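Local structure of 2-polyprenyl-6-methoxyphenol hydroxylase-like FAD-dependent oxidoreductase (Streptomyces sp. NRRL 11266, 6UI5) at residues Val31-Thr36 with Ala118-Gly123; Ala43-Ala48 with Glu90-Val95; Arg401-Arg406 with Ala475-Gly480. The protein binds flavin-adenine dinucleotide and is probably an FAD-dependent oxidoreductase of the aromatic-ring hydroxylase family. One frame throughout, in Å; residues are numbered along the deposited sequence.

Interaction 1: Val31-Thr36 with Ala118-Gly123. With FAD (flavin-adenine dinucleotide), chain C.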
loop_
_atom_site.group_PDB
_atom_site.type_symbol
_atom_site.label_atom_id
_atom_site.label_comp_id
_atom_site.label_asym_id
_atom_site.label_seq_id
_atom_site.Cartn_x
_atom_site.Cartn_y
_atom_site.Cartn_z
ATOM N N VAL A 31 34.078 -15.767 -16.676
ATOM C CA VAL A 31 35.224 -15.443 -15.847
ATOM C C VAL A 31 34.740 -15.256 -14.417
ATOM O O VAL A 31 33.767 -14.528 -14.172
ATOM C CB VAL A 31 35.936 -14.179 -16.364
ATOM C CG1 VAL A 31 36.806 -13.610 -15.298
ATOM C CG2 VAL A 31 36.777 -14.510 -17.563
ATOM N N ASP A 32 35.408 -15.923 -13.481
ATOM C CA ASP A 32 35.222 -15.664 -12.060
ATOM C C ASP A 32 36.587 -15.757 -11.400
ATOM O O ASP A 32 37.500 -16.407 -11.923
ATOM C CB ASP A 32 34.247 -16.654 -11.409
ATOM C CG ASP A 32 33.787 -16.208 -10.024
ATOM O OD1 ASP A 32 32.711 -15.567 -9.927
ATOM O OD2 ASP A 32 34.492 -16.507 -9.029
ATOM N N ILE A 33 36.735 -15.110 -10.244
ATOM C CA ILE A 33 38.042 -15.102 -9.601
ATOM C C ILE A 33 38.219 -16.207 -8.564
ATOM O O ILE A 33 39.363 -16.556 -8.257
ATOM C CB ILE A 33 38.370 -13.714 -9.001
ATOM C CG1 ILE A 33 37.188 -13.097 -8.264
ATOM C CG2 ILE A 33 38.713 -12.754 -10.082
ATOM C CD1 ILE A 33 36.925 -13.688 -6.920
ATOM N N HIS A 34 37.139 -16.797 -8.054
ATOM C CA HIS A 34 37.294 -17.881 -7.097
ATOM C C HIS A 34 38.144 -19.002 -7.700
ATOM O O HIS A 34 38.166 -19.179 -8.917
ATOM C CB HIS A 34 35.940 -18.433 -6.676
ATOM C CG HIS A 34 35.120 -17.487 -5.854
ATOM N ND1 HIS A 34 34.661 -17.808 -4.597
ATOM C CD2 HIS A 34 34.640 -16.250 -6.121
ATOM C CE1 HIS A 34 33.952 -16.803 -4.115
ATOM N NE2 HIS A 34 33.920 -15.846 -5.023
ATOM N N PRO A 35 38.883 -19.779 -6.859
ATOM C CA PRO A 35 39.697 -20.883 -7.399
ATOM C C PRO A 35 38.858 -22.102 -7.759
ATOM O O PRO A 35 39.149 -22.802 -8.732
ATOM C CB PRO A 35 40.683 -21.189 -6.263
ATOM C CG PRO A 35 39.939 -20.822 -5.017
ATOM C CD PRO A 35 38.964 -19.697 -5.386
ATOM N N THR A 36 37.822 -22.373 -6.967
ATOM C CA THR A 36 36.812 -23.381 -7.260
ATOM C C THR A 36 35.456 -22.756 -6.991
ATOM O O THR A 36 35.373 -21.606 -6.554
ATOM C CB THR A 36 36.994 -24.644 -6.410
ATOM O OG1 THR A 36 36.063 -25.640 -6.850
ATOM C CG2 THR A 36 36.735 -24.340 -4.927
ATOM N N ALA A 118 39.715 -18.237 -11.024
ATOM C CA ALA A 118 40.955 -17.497 -10.745
ATOM C C ALA A 118 41.346 -16.555 -11.886
ATOM O O ALA A 118 42.524 -16.378 -12.197
ATOM C CB ALA A 118 42.113 -18.456 -10.420
ATOM N N THR A 119 40.356 -15.940 -12.516
ATOM C CA THR A 119 40.605 -14.987 -13.591
ATOM C C THR A 119 39.812 -13.712 -13.318
ATOM O O THR A 119 38.613 -13.772 -13.035
ATOM C CB THR A 119 40.243 -15.591 -14.958
ATOM O OG1 THR A 119 40.911 -16.856 -15.128
ATOM C CG2 THR A 119 40.688 -14.673 -16.062
ATOM N N ARG A 120 40.485 -12.564 -13.347
ATOM C CA ARG A 120 39.845 -11.292 -13.045
ATOM C C ARG A 120 39.771 -10.421 -14.287
ATOM O O ARG A 120 40.739 -10.317 -15.046
ATOM C CB ARG A 120 40.579 -10.521 -11.948
ATOM C CG ARG A 120 40.104 -9.072 -11.842
ATOM C CD ARG A 120 40.959 -8.209 -10.920
ATOM N NE ARG A 120 40.926 -8.700 -9.548
ATOM C CZ ARG A 120 39.894 -8.538 -8.726
ATOM N NH1 ARG A 120 39.958 -9.023 -7.493
ATOM N NH2 ARG A 120 38.803 -7.894 -9.139
ATOM N N LEU A 121 38.628 -9.781 -14.471
ATOM C CA LEU A 121 38.479 -8.745 -15.477
ATOM C C LEU A 121 38.888 -7.412 -14.862
ATOM O O LEU A 121 38.260 -6.941 -13.903
ATOM C CB LEU A 121 37.039 -8.702 -15.990
ATOM C CG LEU A 121 36.800 -7.760 -17.150
ATOM C CD1 LEU A 121 35.805 -8.422 -18.022
ATOM C CD2 LEU A 121 36.243 -6.447 -16.656
ATOM N N THR A 122 39.937 -6.804 -15.411
ATOM C CA THR A 122 40.414 -5.527 -14.904
ATOM C C THR A 122 39.895 -4.331 -15.686
ATOM O O THR A 122 39.914 -3.215 -15.156
ATOM C CB THR A 122 41.933 -5.511 -14.914
ATOM O OG1 THR A 122 42.389 -5.514 -16.274
ATOM C CG2 THR A 122 42.426 -6.760 -14.239
ATOM N N GLY A 123 39.442 -4.526 -16.918
ATOM C CA GLY A 123 38.862 -3.428 -17.669
ATOM C C GLY A 123 38.459 -3.858 -19.064
ATOM O O GLY A 123 38.577 -5.033 -19.445
HETATM P PA FAD C . 27.008 -12.818 -7.135
HETATM O O1A FAD C . 26.313 -13.959 -6.428
HETATM O O2A FAD C . 27.441 -11.800 -6.094
HETATM O O5B FAD C . 28.209 -13.376 -8.133
HETATM C C5B FAD C . 29.103 -12.460 -8.745
HETATM C C4B FAD C . 30.418 -13.224 -9.105
HETATM O O4B FAD C . 31.256 -12.505 -9.810
HETATM C C3B FAD C . 31.188 -13.583 -7.812
HETATM O O3B FAD C . 31.694 -14.839 -7.947
HETATM C C2B FAD C . 32.323 -12.542 -7.754
HETATM O O2B FAD C . 33.375 -13.067 -6.845
HETATM C C1B FAD C . 32.696 -12.511 -9.004
HETATM N N9A FAD C . 33.373 -11.308 -9.445
HETATM C C8A FAD C . 33.146 -10.044 -9.022
HETATM N N7A FAD C . 33.938 -9.218 -9.738
HETATM C C5A FAD C . 34.637 -9.974 -10.618
HETATM C C6A FAD C . 35.580 -9.658 -11.589
HETATM N N6A FAD C . 36.257 -8.482 -12.117
HETATM N N1A FAD C . 36.136 -10.618 -12.334
HETATM C C2A FAD C . 35.774 -11.908 -12.158
HETATM N N3A FAD C . 34.837 -12.216 -11.216
HETATM C C4A FAD C . 34.274 -11.258 -10.448
HETATM N N1 FAD C . 19.248 -15.082 -2.462
HETATM C C2 FAD C . 17.963 -15.830 -2.336
HETATM O O2 FAD C . 17.367 -16.207 -3.292
HETATM N N3 FAD C . 17.427 -16.109 -0.973
HETATM C C4 FAD C . 18.171 -15.648 0.200
HETATM O O4 FAD C . 17.773 -15.856 1.297
HETATM C C4X FAD C . 19.466 -14.892 0.035
HETATM N N5 FAD C . 20.148 -14.459 1.232
HETATM C C5X FAD C . 21.417 -13.701 1.101
HETATM C C6 FAD C . 22.065 -13.282 2.266
HETATM C C7 FAD C . 23.259 -12.576 2.175
HETATM C C7M FAD C . 23.724 -12.257 3.589
HETATM C C8 FAD C . 23.834 -12.277 0.930
HETATM C C8M FAD C . 25.156 -11.498 0.930
HETATM C C9 FAD C . 23.184 -12.696 -0.245
HETATM C C9A FAD C . 21.964 -13.410 -0.174
HETATM N N10 FAD C . 21.245 -13.858 -1.427
HETATM C C10 FAD C . 20.000 -14.609 -1.288
HETATM C "C1'" FAD C . 21.858 -13.573 -2.740
HETATM C "C2'" FAD C . 21.064 -12.784 -3.795
HETATM O "O2'" FAD C . 20.168 -13.584 -4.472
HETATM C "C3'" FAD C . 22.002 -12.287 -4.893
HETATM O "O3'" FAD C . 21.282 -11.365 -5.649
HETATM C "C4'" FAD C . 22.504 -13.358 -5.883
HETATM O "O4'" FAD C . 23.221 -14.402 -5.288
HETATM C "C5'" FAD C . 23.469 -12.585 -6.790
HETATM O "O5'" FAD C . 23.708 -13.280 -7.982
HETATM P P FAD C . 24.806 -12.706 -9.075
HETATM O O1P FAD C . 25.336 -13.866 -9.885
HETATM O O2P FAD C . 24.288 -11.576 -9.945
HETATM O O3P FAD C . 25.988 -12.008 -8.154
#
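Thr119 N gives a hydrogen bond (3.0 Å) to Asp32 O, and Ala118 N another (2.8 Å) to His34 O, so that Val31-Thr36, where the chain leaves strand 28-31, is tied to Ala118-Gly123, which runs roughly the opposite way (151° apart) and leads into strand 120-126. Ala118, with both backbone angles positive, brings its CA close to Ile33 O, a CA-H...O contact. Val31, branched and apolar, crosses the Thr119 side chain at about a right angle; its CG1 lies against Thr119 O and also meets C2A of the adenine. Ile33 holds CG1 between its backbone N and carbonyl carbon (chi1 44°), which leaves CG2 against Arg120 CB at 3.5 Å, the two side chains lying side by side, while CG1 and CD1 approach the FAD near N3A and O2B. Asp32 suits its place by dividing its carboxylate: OD2 takes the backbone N of His34 on its anti side (2.8 Å), an Asx turn that shapes the bend, and OD1 accepts from Ala10 N. Asp32 OD1 also lies implausibly close to FAD O3B (2.3 Å), so a bond to the ribose is probable but its length doubtful. His34 brings NE2 to O2B edge-on, a weak bond. On the other segment the backbone of Leu121 reads the adenine, N to N1A (3.4 Å) and O from N6A (3.1 Å), both weak. Thr119 OG1 turns back to Trp117 O. An acidic residue after the second strand of a parallel sheet, placed at the ribose of the adenosine half, is characteristic of the Rossmann-type FAD-binding fold, whose glycine-rich turn, here probably the one containing Gly9, Gly11 and Gly14, lies beside Asp32.

Interaction 2: Ala43-Ala48 with Glu90-Val95. With FAD (flavin-adenine dinucleotide), chain C.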
loop_
_atom_site.group_PDB
_atom_site.type_symbol
_atom_site.label_atom_id
_atom_site.label_comp_id
_atom_site.label_asym_id
_atom_site.label_seq_id
_atom_site.Cartn_x
_atom_site.Cartn_y
_atom_site.Cartn_z
ATOM N N ALA A 43 21.877 -18.785 0.065
ATOM C CA ALA A 43 20.451 -18.968 -0.202
ATOM C C ALA A 43 20.005 -20.402 0.060
ATOM O O ALA A 43 20.648 -21.364 -0.376
ATOM C CB ALA A 43 20.116 -18.598 -1.650
ATOM N N MET A 44 18.876 -20.537 0.753
ATOM C CA MET A 44 18.309 -21.840 1.054
ATOM C C MET A 44 17.032 -22.139 0.282
ATOM O O MET A 44 16.434 -23.200 0.484
ATOM C CB MET A 44 18.030 -21.957 2.551
ATOM C CG MET A 44 19.270 -21.826 3.417
ATOM S SD MET A 44 18.955 -22.460 5.079
ATOM C CE MET A 44 17.278 -21.839 5.328
ATOM N N ALA A 45 16.604 -21.252 -0.610
ATOM C CA ALA A 45 15.262 -21.336 -1.161
ATOM C C ALA A 45 15.278 -20.949 -2.630
ATOM O O ALA A 45 16.137 -20.203 -3.105
ATOM C CB ALA A 45 14.274 -20.428 -0.410
ATOM N N ILE A 46 14.284 -21.464 -3.333
ATOM C CA ILE A 46 14.065 -21.216 -4.749
ATOM C C ILE A 46 12.567 -21.061 -4.893
ATOM O O ILE A 46 11.817 -21.950 -4.461
ATOM C CB ILE A 46 14.573 -22.381 -5.611
ATOM C CG1 ILE A 46 16.088 -22.497 -5.507
ATOM C CG2 ILE A 46 14.111 -22.238 -7.033
ATOM C CD1 ILE A 46 16.825 -21.729 -6.547
ATOM N N ASN A 47 12.118 -19.933 -5.444
ATOM C CA ASN A 47 10.673 -19.699 -5.526
ATOM C C ASN A 47 10.085 -20.264 -6.824
ATOM O O ASN A 47 10.798 -20.801 -7.685
ATOM C CB ASN A 47 10.352 -18.214 -5.382
ATOM C CG ASN A 47 10.902 -17.373 -6.521
ATOM O OD1 ASN A 47 11.180 -17.865 -7.636
ATOM N ND2 ASN A 47 11.060 -16.081 -6.249
ATOM N N ALA A 48 8.759 -20.112 -6.985
ATOM C CA ALA A 48 8.065 -20.779 -8.093
ATOM C C ALA A 48 8.496 -20.242 -9.457
ATOM O O ALA A 48 8.627 -21.008 -10.417
ATOM C CB ALA A 48 6.562 -20.647 -7.928
ATOM N N GLU A 90 3.835 -23.835 -8.193
ATOM C CA GLU A 90 4.635 -24.627 -7.276
ATOM C C GLU A 90 4.804 -23.926 -5.937
ATOM O O GLU A 90 4.875 -22.696 -5.873
ATOM C CB GLU A 90 6.031 -24.887 -7.850
ATOM C CG GLU A 90 6.102 -25.898 -8.933
ATOM C CD GLU A 90 7.497 -25.984 -9.512
ATOM O OE1 GLU A 90 7.848 -25.098 -10.324
ATOM O OE2 GLU A 90 8.241 -26.922 -9.143
ATOM N N PRO A 91 4.901 -24.688 -4.855
ATOM C CA PRO A 91 5.455 -24.136 -3.614
ATOM C C PRO A 91 6.923 -23.795 -3.793
ATOM O O PRO A 91 7.620 -24.384 -4.623
ATOM C CB PRO A 91 5.279 -25.281 -2.614
ATOM C CG PRO A 91 5.343 -26.540 -3.492
ATOM C CD PRO A 91 4.628 -26.136 -4.759
ATOM N N THR A 92 7.399 -22.837 -2.994
ATOM C CA THR A 92 8.842 -22.646 -2.857
ATOM C C THR A 92 9.489 -23.929 -2.358
ATOM O O THR A 92 9.013 -24.542 -1.397
ATOM C CB THR A 92 9.149 -21.504 -1.894
ATOM O OG1 THR A 92 8.924 -20.257 -2.544
ATOM C CG2 THR A 92 10.586 -21.537 -1.471
ATOM N N HIS A 93 10.563 -24.344 -3.029
ATOM C CA HIS A 93 11.327 -25.510 -2.611
ATOM C C HIS A 93 12.633 -25.090 -1.927
ATOM O O HIS A 93 13.260 -24.092 -2.298
ATOM C CB HIS A 93 11.628 -26.418 -3.802
ATOM C CG HIS A 93 10.465 -27.250 -4.248
ATOM N ND1 HIS A 93 9.306 -26.701 -4.754
ATOM C CD2 HIS A 93 10.300 -28.594 -4.303
ATOM C CE1 HIS A 93 8.471 -27.671 -5.084
ATOM N NE2 HIS A 93 9.050 -28.828 -4.818
ATOM N N MET A 94 13.052 -25.868 -0.929
ATOM C CA MET A 94 14.213 -25.510 -0.110
ATOM C C MET A 94 15.453 -26.127 -0.747
ATOM O O MET A 94 15.920 -27.203 -0.377
ATOM C CB MET A 94 14.006 -25.966 1.325
ATOM C CG MET A 94 12.755 -25.358 1.970
ATOM S SD MET A 94 12.901 -23.699 2.667
ATOM C CE MET A 94 12.259 -22.683 1.357
ATOM N N VAL A 95 15.966 -25.431 -1.754
ATOM C CA VAL A 95 17.138 -25.853 -2.502
ATOM C C VAL A 95 18.288 -24.960 -2.082
ATOM O O VAL A 95 18.117 -23.750 -1.906
ATOM C CB VAL A 95 16.929 -25.784 -4.025
ATOM C CG1 VAL A 95 18.125 -26.396 -4.723
ATOM C CG2 VAL A 95 15.635 -26.505 -4.431
HETATM P PA FAD C . 27.008 -12.818 -7.135
HETATM O O1A FAD C . 26.313 -13.959 -6.428
HETATM O O2A FAD C . 27.441 -11.800 -6.094
HETATM O O5B FAD C . 28.209 -13.376 -8.133
HETATM C C5B FAD C . 29.103 -12.460 -8.745
HETATM C C4B FAD C . 30.418 -13.224 -9.105
HETATM O O4B FAD C . 31.256 -12.505 -9.810
HETATM C C3B FAD C . 31.188 -13.583 -7.812
HETATM O O3B FAD C . 31.694 -14.839 -7.947
HETATM C C2B FAD C . 32.323 -12.542 -7.754
HETATM O O2B FAD C . 33.375 -13.067 -6.845
HETATM C C1B FAD C . 32.696 -12.511 -9.004
HETATM N N9A FAD C . 33.373 -11.308 -9.445
HETATM C C8A FAD C . 33.146 -10.044 -9.022
HETATM N N7A FAD C . 33.938 -9.218 -9.738
HETATM C C5A FAD C . 34.637 -9.974 -10.618
HETATM C C6A FAD C . 35.580 -9.658 -11.589
HETATM N N6A FAD C . 36.257 -8.482 -12.117
HETATM N N1A FAD C . 36.136 -10.618 -12.334
HETATM C C2A FAD C . 35.774 -11.908 -12.158
HETATM N N3A FAD C . 34.837 -12.216 -11.216
HETATM C C4A FAD C . 34.274 -11.258 -10.448
HETATM N N1 FAD C . 19.248 -15.082 -2.462
HETATM C C2 FAD C . 17.963 -15.830 -2.336
HETATM O O2 FAD C . 17.367 -16.207 -3.292
HETATM N N3 FAD C . 17.427 -16.109 -0.973
HETATM C C4 FAD C . 18.171 -15.648 0.200
HETATM O O4 FAD C . 17.773 -15.856 1.297
HETATM C C4X FAD C . 19.466 -14.892 0.035
HETATM N N5 FAD C . 20.148 -14.459 1.232
HETATM C C5X FAD C . 21.417 -13.701 1.101
HETATM C C6 FAD C . 22.065 -13.282 2.266
HETATM C C7 FAD C . 23.259 -12.576 2.175
HETATM C C7M FAD C . 23.724 -12.257 3.589
HETATM C C8 FAD C . 23.834 -12.277 0.930
HETATM C C8M FAD C . 25.156 -11.498 0.930
HETATM C C9 FAD C . 23.184 -12.696 -0.245
HETATM C C9A FAD C . 21.964 -13.410 -0.174
HETATM N N10 FAD C . 21.245 -13.858 -1.427
HETATM C C10 FAD C . 20.000 -14.609 -1.288
HETATM C "C1'" FAD C . 21.858 -13.573 -2.740
HETATM C "C2'" FAD C . 21.064 -12.784 -3.795
HETATM O "O2'" FAD C . 20.168 -13.584 -4.472
HETATM C "C3'" FAD C . 22.002 -12.287 -4.893
HETATM O "O3'" FAD C . 21.282 -11.365 -5.649
HETATM C "C4'" FAD C . 22.504 -13.358 -5.883
HETATM O "O4'" FAD C . 23.221 -14.402 -5.288
HETATM C "C5'" FAD C . 23.469 -12.585 -6.790
HETATM O "O5'" FAD C . 23.708 -13.280 -7.982
HETATM P P FAD C . 24.806 -12.706 -9.075
HETATM O O1P FAD C . 25.336 -13.866 -9.885
HETATM O O2P FAD C . 24.288 -11.576 -9.945
HETATM O O3P FAD C . 25.988 -12.008 -8.154
HETATM O O HOH W 1 19.035 -21.476 -2.778
#
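Ala48 sets its CB against the backbone O of Glu90, 3.4 Å away, and its small side chain lets the start of helix 48-55 come this near. The carboxylate of Glu90 is engaged elsewhere, in a salt bridge with Arg64. Past Pro91, Thr92 uses both branches: chi1 of -77° sets OG1 beside the backbone N, where it meets CA and CB of Asn47, and leaves CG2 anti to that N, resting on Ile46 O at 3.3 Å and also meeting Ala45 CB. His93 makes the antiparallel hydrogen-bonded pair with Ile46, a single bridge in which Ile46 N donates to His93 O (3.0 Å) and His93 N to Ile46 O (3.1 Å). Its imidazole swings away from Ile46, and ND1 donates to Pro91 O (2.9 Å) from above the carbonyl plane. Met94 stands at the centre of an inverse gamma turn; its flexible chain bends at chi2 and chi3, carrying CE back to Ala45 CB at 3.5 Å. Val95 closes the contact with CB against Ile46 CG1 (3.7 Å), two beta-branched side chains meeting in the interior near Leu63 and Leu51. Beyond Ile46, Asn47 is the N-cap of helix 48-55, OD1 taking Thr50 N and ND2 reaching Asn381. At the other end Ala43 CB touches C2 of the flavin ring at 3.6 Å, and a water lies within bonding distance of Val95 O and Ala45 O. The chemistry is therefore mixed: two backbone bonds set the register, and apolar contacts of Ala45 with Met94 and Ile46 with Val95 flank it.

Interaction 3: Arg401-Arg406 with Ala475-Gly480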
loop_
_atom_site.group_PDB
_atom_site.type_symbol
_atom_site.label_atom_id
_atom_site.label_comp_id
_atom_site.label_asym_id
_atom_site.label_seq_id
_atom_site.Cartn_x
_atom_site.Cartn_y
_atom_site.Cartn_z
ATOM N N ARG A 401 -4.329 -12.807 -18.399
ATOM C CA ARG A 401 -3.370 -13.271 -17.411
ATOM C C ARG A 401 -2.290 -14.158 -18.010
ATOM O O ARG A 401 -1.464 -14.704 -17.269
ATOM C CB ARG A 401 -4.108 -14.017 -16.298
ATOM C CG ARG A 401 -4.799 -13.065 -15.325
ATOM C CD ARG A 401 -3.838 -12.640 -14.236
ATOM N NE ARG A 401 -3.740 -11.198 -14.007
ATOM C CZ ARG A 401 -2.751 -10.629 -13.327
ATOM N NH1 ARG A 401 -2.720 -9.303 -13.161
ATOM N NH2 ARG A 401 -1.777 -11.378 -12.798
ATOM N N LEU A 402 -2.286 -14.331 -19.327
ATOM C CA LEU A 402 -1.322 -15.205 -19.981
ATOM C C LEU A 402 -0.296 -14.460 -20.818
ATOM O O LEU A 402 0.882 -14.846 -20.821
ATOM C CB LEU A 402 -2.054 -16.237 -20.857
ATOM C CG LEU A 402 -3.013 -17.157 -20.091
ATOM C CD1 LEU A 402 -3.775 -18.079 -21.015
ATOM C CD2 LEU A 402 -2.310 -17.978 -18.993
ATOM N N LEU A 403 -0.707 -13.401 -21.526
ATOM C CA LEU A 403 0.222 -12.652 -22.368
ATOM C C LEU A 403 1.357 -12.073 -21.540
ATOM O O LEU A 403 1.142 -11.517 -20.456
ATOM C CB LEU A 403 -0.489 -11.519 -23.104
ATOM C CG LEU A 403 -0.871 -11.744 -24.570
ATOM C CD1 LEU A 403 -1.721 -10.594 -25.054
ATOM C CD2 LEU A 403 0.339 -11.903 -25.478
ATOM N N GLY A 404 2.566 -12.191 -22.079
ATOM C CA GLY A 404 3.747 -11.652 -21.439
ATOM C C GLY A 404 4.226 -12.434 -20.250
ATOM O O GLY A 404 5.019 -11.896 -19.469
ATOM N N ARG A 405 3.737 -13.665 -20.053
ATOM C CA ARG A 405 4.107 -14.480 -18.898
ATOM C C ARG A 405 4.374 -15.914 -19.291
ATOM O O ARG A 405 3.861 -16.413 -20.292
ATOM C CB ARG A 405 3.030 -14.472 -17.814
ATOM C CG ARG A 405 2.819 -13.059 -17.397
ATOM C CD ARG A 405 2.218 -12.863 -16.085
ATOM N NE ARG A 405 1.130 -11.909 -16.271
ATOM C CZ ARG A 405 0.488 -11.302 -15.289
ATOM N NH1 ARG A 405 -0.506 -10.447 -15.563
ATOM N NH2 ARG A 405 0.858 -11.526 -14.030
ATOM N N ARG A 406 5.202 -16.564 -18.494
ATOM C CA ARG A 406 5.396 -17.992 -18.658
ATOM C C ARG A 406 4.140 -18.717 -18.187
ATOM O O ARG A 406 3.501 -18.327 -17.205
ATOM C CB ARG A 406 6.644 -18.464 -17.881
ATOM C CG ARG A 406 8.013 -17.992 -18.493
ATOM C CD ARG A 406 9.179 -18.297 -17.549
ATOM N NE ARG A 406 8.654 -18.172 -16.204
ATOM C CZ ARG A 406 8.846 -17.125 -15.432
ATOM N NH1 ARG A 406 9.622 -16.131 -15.857
ATOM N NH2 ARG A 406 8.276 -17.087 -14.231
ATOM N N ALA A 475 3.938 -14.618 -26.256
ATOM C CA ALA A 475 3.851 -13.433 -27.095
ATOM C C ALA A 475 2.570 -13.383 -27.916
ATOM O O ALA A 475 2.282 -12.350 -28.523
ATOM C CB ALA A 475 5.066 -13.360 -28.030
ATOM N N TRP A 476 1.787 -14.458 -27.931
ATOM C CA TRP A 476 0.589 -14.530 -28.757
ATOM C C TRP A 476 -0.207 -15.759 -28.360
ATOM O O TRP A 476 0.369 -16.812 -28.048
ATOM C CB TRP A 476 0.933 -14.605 -30.255
ATOM C CG TRP A 476 -0.234 -14.929 -31.178
ATOM C CD1 TRP A 476 -0.973 -14.033 -31.917
ATOM C CD2 TRP A 476 -0.765 -16.223 -31.485
ATOM N NE1 TRP A 476 -1.922 -14.690 -32.650
ATOM C CE2 TRP A 476 -1.825 -16.033 -32.406
ATOM C CE3 TRP A 476 -0.445 -17.523 -31.082
ATOM C CZ2 TRP A 476 -2.578 -17.096 -32.920
ATOM C CZ3 TRP A 476 -1.192 -18.577 -31.588
ATOM C CH2 TRP A 476 -2.247 -18.358 -32.505
ATOM N N HIS A 477 -1.521 -15.622 -28.408
ATOM C CA HIS A 477 -2.431 -16.750 -28.269
ATOM C C HIS A 477 -3.777 -16.354 -28.886
ATOM O O HIS A 477 -4.042 -15.171 -29.111
ATOM C CB HIS A 477 -2.551 -17.145 -26.801
ATOM C CG HIS A 477 -3.354 -16.185 -25.986
ATOM N ND1 HIS A 477 -4.667 -15.871 -26.283
ATOM C CD2 HIS A 477 -3.032 -15.459 -24.886
ATOM C CE1 HIS A 477 -5.118 -14.998 -25.401
ATOM N NE2 HIS A 477 -4.150 -14.738 -24.537
ATOM N N ASP A 478 -4.652 -17.352 -29.113
ATOM C CA ASP A 478 -5.920 -17.140 -29.828
ATOM C C ASP A 478 -7.155 -17.327 -28.950
ATOM O O ASP A 478 -8.184 -17.791 -29.429
ATOM C CB ASP A 478 -6.036 -18.067 -31.040
ATOM C CG ASP A 478 -6.026 -19.565 -30.663
ATOM O OD1 ASP A 478 -6.118 -19.901 -29.466
ATOM O OD2 ASP A 478 -5.914 -20.425 -31.566
ATOM N N GLY A 479 -7.063 -17.018 -27.668
ATOM C CA GLY A 479 -8.216 -17.098 -26.792
ATOM C C GLY A 479 -8.878 -15.747 -26.563
ATOM O O GLY A 479 -9.935 -15.667 -25.928
ATOM N N GLY A 480 -8.233 -14.675 -27.028
ATOM C CA GLY A 480 -8.909 -13.407 -27.214
ATOM C C GLY A 480 -9.356 -13.321 -28.663
ATOM O O GLY A 480 -9.869 -14.299 -29.222
#
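Leu403 reaches across with CD2 to the backbone of Ala475, 3.6 Å from its carbonyl carbon, and continues along the chain to Trp476 N. Leu403 CG lies 4.3 Å from His477 CD2, while Leu402 brings CB to that same ring carbon (4.2 Å). Both leucines come to the ring obliquely, and no hydrogen bond joins the two segments, so the contact is one of apolar side chains laid on backbone and ring carbon. What places the leucines is a type II beta turn from Leu402 to Arg405, closed by Arg405 N to Leu402 O (3.2 Å); Gly404 takes its positive-phi corner (phi 75°), which favours glycine. The imidazole owes its position partly to chi1 (73°), which sets His477 CG between its backbone N and carbonyl carbon. Both ring nitrogens are also held: His477 ND1 accepts from Gly479 N at 3.0 Å. NE2 is bonded to Asp400, whose other carboxylate oxygen takes Leu402 N. Asp400 thus orients the ring and the start of the turn together. Farther out, Arg401 and Arg405 both salt-bridge Glu377, an acidic partner shared by their guanidinium groups. Strand 474-477 is an outermost strand of its mixed sheet, paired with 465-468; helix 484-495 packs against Ala475 and Trp476, while the 402-405 turn bonds through Gly404 and Arg405 to Val474.

Overall arrangement
Interactions 1 and 2 lie toward the two ends of one FAD: residues 31-36 and 118-123 hold the adenosine half, whereas Ala43 meets the flavin ring, so their centres are about 29 Å apart and their nearest atoms about 13 Å. Interaction 2 is nested along the chain inside the loop that interaction 1 closes, both in the FAD-binding domain. Interaction 3 belongs to the C-terminal domain, of a thioredoxin-like family, about 41 Å from interaction 1 between centres and on the opposite side of the chain's centre. It comes within about 5 Å of interaction 2 at the nearest atoms, and Asn381 bridges this neighbourhood, bonding Asn47 through its side chain and Arg406 through its carbonyl.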